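Local coordinates for protein gp18 (Listeria monocytogenes EGD-e, PDB 3GS9), which is a prophage tail protein of the endopeptidase tail family and probably serves as a structural component of the phage tail, at residues A[93-107]-A[141-155]. Sequence-based numbering, arbitrary orientation.
Sequences YYTCQDGRQDDAITG and QQENFGNNNYLTLID
Strand 100-106 and the bulged strand 141-149 pair as a two-stranded antiparallel sheet with two G1 beta bulges: Asn-144 and Phe-145 both face Ile-105, and Asn-147 and Asn-148 both face Gln-101. Paired bonds joining Ile-105 and Phe-145, N to O in each direction, fix the register at the first. Beside it Asn-144 N donates to Thr-106 OG1 (2.9 Å, nearly straight at 164°), and water 5 links that hydroxyl to Asn-144 OD1.

At the second bulge the bent Arg-100 side chain lays its guanidinium over the backbone, with Asn-148 CA on one face, 3.4 Å above the plane. The edge of the group meets Asn-147 OD1, 3.0 Å from Arg-100 NH2, with the two planes almost perpendicular (83°). Water 4 lies in the guanidinium plane and binds Arg-100 NH1; a weak salt bridge from NH2 to Asp-102 OD1 belongs to one of two conformers of the aspartate and is doubtful.

Where the second strand runs into helix 150-161, the ring of Tyr-150 lies flat against the turn at Gly-99. Gly-99 CA sits 3.8 Å from the ring centroid, almost on the ring normal, a CH-pi contact, while Tyr-150 N donates to Gly-99 O. Water 2 joins the phenol OH to Arg-100 N; the OH also bonds Asp-122 O, and Phe-119 meets the ring edge-to-face.

Asn-149 is the N-cap: CG stands between the backbone N and the carbonyl carbon (chi1 71°), which turns the amide back over the first helical turn; OD1 accepts from Thr-152 N, the donor lying above the carbonyl plane. Further along the helix, Leu-151 divides its methyls between two tyrosines, CD2 at the edge of the Tyr-94 ring and CD1 3.6 Å from Tyr-93 CE2. Tyr-93 OH also touches Ile-154 CG2 (3.4 Å), and water 1 bridges this hydroxyl to Asp-155 OD1.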
# COMPACT_ATOMS: atom_id res chain seq x y z
N TYR A 93 -6.83 26.61 -2.07
CA TYR A 93 -5.53 26.22 -2.64
C TYR A 93 -5.62 24.89 -3.37
O TYR A 93 -5.11 24.74 -4.47
CB TYR A 93 -4.51 26.11 -1.53
CG TYR A 93 -3.20 25.47 -1.96
CD1 TYR A 93 -2.40 26.08 -2.92
CD2 TYR A 93 -2.77 24.30 -1.37
CE1 TYR A 93 -1.20 25.50 -3.32
CE2 TYR A 93 -1.56 23.72 -1.74
CZ TYR A 93 -0.78 24.34 -2.72
OH TYR A 93 0.43 23.78 -3.08
N TYR A 94 -6.29 23.93 -2.74
CA TYR A 94 -6.35 22.54 -3.27
C TYR A 94 -7.10 22.39 -4.58
O TYR A 94 -6.93 21.40 -5.30
CB TYR A 94 -6.86 21.57 -2.21
CG TYR A 94 -5.83 21.42 -1.15
CD1 TYR A 94 -4.69 20.70 -1.38
CD2 TYR A 94 -5.93 22.13 0.04
CE1 TYR A 94 -3.69 20.59 -0.44
CE2 TYR A 94 -4.92 22.03 1.02
CZ TYR A 94 -3.81 21.26 0.76
OH TYR A 94 -2.79 21.12 1.66
N THR A 95 -7.89 23.42 -4.94
CA THR A 95 -8.53 23.43 -6.25
C THR A 95 -7.57 23.60 -7.43
O THR A 95 -8.00 23.44 -8.55
CB THR A 95 -9.69 24.49 -6.37
OG1 THR A 95 -9.17 25.83 -6.39
CG2 THR A 95 -10.71 24.29 -5.23
N CYS A 96 -6.31 23.95 -7.18
CA CYS A 96 -5.31 24.02 -8.26
C CYS A 96 -5.10 22.68 -8.96
O CYS A 96 -4.58 22.61 -10.10
CB CYS A 96 -3.97 24.61 -7.78
SG CYS A 96 -2.92 23.62 -6.77
N GLN A 97 -5.48 21.60 -8.29
CA GLN A 97 -5.40 20.29 -8.89
C GLN A 97 -6.32 20.12 -10.11
O GLN A 97 -6.10 19.18 -10.92
CB GLN A 97 -5.71 19.22 -7.85
CG GLN A 97 -5.11 17.89 -8.23
CD GLN A 97 -5.89 16.73 -7.70
OE1 GLN A 97 -6.69 16.88 -6.79
NE2 GLN A 97 -5.66 15.55 -8.30
N ASP A 98 -7.29 21.03 -10.27
CA ASP A 98 -8.17 21.04 -11.45
C ASP A 98 -7.44 21.52 -12.73
O ASP A 98 -7.97 21.41 -13.82
CB ASP A 98 -9.43 21.89 -11.20
CG ASP A 98 -10.46 21.22 -10.28
OD1 ASP A 98 -10.43 19.98 -10.13
OD2 ASP A 98 -11.33 21.95 -9.74
N GLY A 99 -6.23 22.03 -12.55
CA GLY A 99 -5.41 22.56 -13.66
C GLY A 99 -4.32 21.60 -14.04
O GLY A 99 -3.76 20.92 -13.18
N ARG A 100 -4.03 21.52 -15.33
CA ARG A 100 -2.97 20.64 -15.83
C ARG A 100 -2.04 21.48 -16.69
O ARG A 100 -2.50 22.33 -17.49
CB ARG A 100 -3.52 19.49 -16.69
CG ARG A 100 -4.38 18.42 -15.98
CD ARG A 100 -3.68 17.05 -15.72
NE ARG A 100 -2.62 16.75 -16.66
CZ ARG A 100 -1.72 15.80 -16.47
NH1 ARG A 100 -1.76 15.03 -15.38
NH2 ARG A 100 -0.76 15.64 -17.38
N GLN A 101 -0.75 21.23 -16.55
CA GLN A 101 0.25 21.74 -17.50
C GLN A 101 0.83 20.50 -18.18
O GLN A 101 1.66 19.83 -17.60
CB GLN A 101 1.34 22.57 -16.77
CG GLN A 101 2.51 22.99 -17.64
CD GLN A 101 2.09 23.68 -18.94
OE1 GLN A 101 1.55 23.04 -19.86
NE2 GLN A 101 2.36 24.97 -19.05
N ASP A 102 0.35 20.19 -19.39
CA ASP A 102 0.75 19.00 -20.14
C ASP A 102 2.16 19.17 -20.73
O ASP A 102 2.85 18.18 -21.02
CB ASP A 102 -0.26 18.75 -21.28
CG ASP A 102 -1.70 18.56 -20.78
OD1 ASP A 102 -1.92 17.61 -19.99
OD2 ASP A 102 -2.60 19.33 -21.19
N ASP A 103 2.53 20.42 -20.95
CA ASP A 103 3.84 20.76 -21.58
C ASP A 103 4.95 20.59 -20.54
O ASP A 103 4.74 20.83 -19.36
CB ASP A 103 3.82 22.19 -22.08
CG ASP A 103 2.87 22.39 -23.27
OD1 ASP A 103 2.58 21.40 -23.97
OD2 ASP A 103 2.41 23.54 -23.47
N ALA A 104 6.14 20.17 -21.00
CA ALA A 104 7.26 19.90 -20.12
C ALA A 104 8.47 20.70 -20.60
O ALA A 104 8.57 21.05 -21.79
CB ALA A 104 7.55 18.38 -20.04
N ILE A 105 9.35 21.08 -19.66
CA ILE A 105 10.55 21.84 -19.97
C ILE A 105 11.78 21.20 -19.33
O ILE A 105 11.70 20.54 -18.30
CB ILE A 105 10.44 23.31 -19.56
CG1 ILE A 105 10.16 23.44 -18.04
CG2 ILE A 105 9.37 24.01 -20.36
CD1 ILE A 105 10.26 24.85 -17.56
N THR A 106 12.91 21.37 -20.01
CA THR A 106 14.16 20.79 -19.60
C THR A 106 15.25 21.83 -19.62
O THR A 106 15.44 22.53 -20.61
CB THR A 106 14.52 19.65 -20.54
OG1 THR A 106 13.57 18.59 -20.33
CG2 THR A 106 15.93 19.18 -20.30
N GLY A 107 15.98 21.93 -18.52
CA GLY A 107 17.05 22.90 -18.44
C GLY A 107 17.32 23.32 -17.04
O GLY A 107 16.70 22.83 -16.09
N GLN A 141 18.39 21.66 -12.14
CA GLN A 141 18.35 21.08 -13.47
C GLN A 141 17.10 20.21 -13.60
O GLN A 141 17.02 19.13 -13.05
CB GLN A 141 19.63 20.28 -13.72
CG GLN A 141 20.90 21.15 -13.67
CD GLN A 141 22.13 20.34 -13.93
OE1 GLN A 141 22.79 19.89 -13.00
NE2 GLN A 141 22.43 20.09 -15.22
N GLN A 142 16.11 20.75 -14.30
CA GLN A 142 14.86 20.06 -14.57
C GLN A 142 14.98 19.19 -15.81
O GLN A 142 15.65 19.56 -16.78
CB GLN A 142 13.75 21.07 -14.75
CG GLN A 142 13.56 21.94 -13.52
CD GLN A 142 12.92 21.22 -12.33
OE1 GLN A 142 12.29 20.18 -12.45
NE2 GLN A 142 13.13 21.80 -11.16
N GLU A 143 14.38 18.01 -15.74
CA GLU A 143 14.23 17.17 -16.92
C GLU A 143 12.73 16.85 -17.08
O GLU A 143 12.12 16.19 -16.22
CB GLU A 143 15.06 15.89 -16.79
CG GLU A 143 16.59 16.17 -16.81
CD GLU A 143 17.47 14.93 -16.71
OE1 GLU A 143 16.94 13.80 -16.64
OE2 GLU A 143 18.71 15.10 -16.70
N ASN A 144 12.13 17.38 -18.15
CA ASN A 144 10.73 17.20 -18.42
C ASN A 144 9.88 17.67 -17.24
O ASN A 144 8.96 16.97 -16.79
CB ASN A 144 10.47 15.73 -18.79
CG ASN A 144 11.20 15.33 -20.06
OD1 ASN A 144 11.22 16.10 -21.02
ND2 ASN A 144 11.85 14.17 -20.06
N PHE A 145 10.21 18.85 -16.70
CA PHE A 145 9.34 19.44 -15.66
C PHE A 145 7.99 19.85 -16.27
O PHE A 145 7.94 20.71 -17.13
CB PHE A 145 9.96 20.64 -14.94
CG PHE A 145 8.98 21.32 -14.01
CD1 PHE A 145 8.64 20.73 -12.81
CD2 PHE A 145 8.31 22.49 -14.39
CE1 PHE A 145 7.73 21.34 -11.97
CE2 PHE A 145 7.39 23.08 -13.58
CZ PHE A 145 7.08 22.50 -12.35
N GLY A 146 6.92 19.23 -15.78
CA GLY A 146 5.59 19.45 -16.33
C GLY A 146 4.84 18.16 -16.54
O GLY A 146 5.15 17.13 -15.92
N ASN A 147 3.85 18.20 -17.42
CA ASN A 147 3.01 17.03 -17.65
C ASN A 147 2.36 16.53 -16.37
O ASN A 147 2.47 15.36 -15.99
CB ASN A 147 3.81 15.94 -18.39
CG ASN A 147 2.92 14.86 -18.97
OD1 ASN A 147 1.69 14.96 -18.93
ND2 ASN A 147 3.53 13.80 -19.49
N ASN A 148 1.71 17.44 -15.66
CA ASN A 148 1.02 17.05 -14.46
C ASN A 148 0.05 18.11 -14.02
O ASN A 148 -0.02 19.19 -14.60
CB ASN A 148 1.99 16.66 -13.31
CG ASN A 148 1.57 15.37 -12.60
OD1 ASN A 148 0.42 15.22 -12.14
ND2 ASN A 148 2.49 14.42 -12.52
N ASN A 149 -0.71 17.79 -12.99
CA ASN A 149 -1.63 18.77 -12.42
C ASN A 149 -0.84 19.78 -11.59
O ASN A 149 0.27 19.51 -11.15
CB ASN A 149 -2.75 18.13 -11.61
CG ASN A 149 -2.27 17.55 -10.34
OD1 ASN A 149 -2.02 18.29 -9.38
ND2 ASN A 149 -2.06 16.23 -10.32
N TYR A 150 -1.45 20.94 -11.36
CA TYR A 150 -0.71 22.04 -10.74
C TYR A 150 -0.23 21.73 -9.33
O TYR A 150 0.85 22.17 -8.92
CB TYR A 150 -1.54 23.33 -10.72
CG TYR A 150 -1.90 23.94 -12.07
CD1 TYR A 150 -1.33 23.49 -13.27
CD2 TYR A 150 -2.77 25.01 -12.12
CE1 TYR A 150 -1.67 24.07 -14.49
CE2 TYR A 150 -3.11 25.63 -13.33
CZ TYR A 150 -2.56 25.15 -14.50
OH TYR A 150 -2.93 25.76 -15.69
N LEU A 151 -1.04 21.01 -8.55
CA LEU A 151 -0.65 20.71 -7.18
C LEU A 151 0.57 19.77 -7.15
O LEU A 151 1.51 19.98 -6.39
CB LEU A 151 -1.83 20.07 -6.45
CG LEU A 151 -1.66 19.78 -4.96
CD1 LEU A 151 -1.29 21.03 -4.18
CD2 LEU A 151 -2.94 19.21 -4.41
N THR A 152 0.54 18.72 -7.97
CA THR A 152 1.66 17.77 -8.03
C THR A 152 2.96 18.46 -8.45
O THR A 152 4.04 18.22 -7.86
CB THR A 152 1.34 16.61 -8.97
OG1 THR A 152 0.22 15.91 -8.42
CG2 THR A 152 2.56 15.69 -9.11
N LEU A 153 2.84 19.39 -9.40
CA LEU A 153 3.98 20.15 -9.88
C LEU A 153 4.54 21.04 -8.77
O LEU A 153 5.75 21.09 -8.55
CB LEU A 153 3.62 20.95 -11.16
CG LEU A 153 3.35 20.12 -12.44
CD1 LEU A 153 3.02 21.09 -13.59
CD2 LEU A 153 4.52 19.18 -12.77
N ILE A 154 3.65 21.76 -8.07
CA ILE A 154 4.06 22.59 -6.95
C ILE A 154 4.79 21.73 -5.91
O ILE A 154 5.86 22.07 -5.42
CB ILE A 154 2.87 23.30 -6.33
CG1 ILE A 154 2.39 24.41 -7.26
CG2 ILE A 154 3.22 23.87 -4.94
CD1 ILE A 154 1.13 25.13 -6.80
N ASP A 155 4.21 20.58 -5.58
CA ASP A 155 4.84 19.70 -4.60
C ASP A 155 6.24 19.28 -5.01
O ASP A 155 7.15 19.19 -4.17
CB ASP A 155 3.94 18.49 -4.33
CG ASP A 155 2.72 18.86 -3.52
OD1 ASP A 155 2.71 19.94 -2.97
OD2 ASP A 155 1.79 18.04 -3.39
O HOH W 1 1.40 21.64 -1.45
O HOH W 2 -5.10 23.98 -16.71
O HOH W 3 -2.05 24.63 -18.83
O HOH W 4 0.21 13.05 -15.75
O HOH W 5 11.24 18.90 -21.64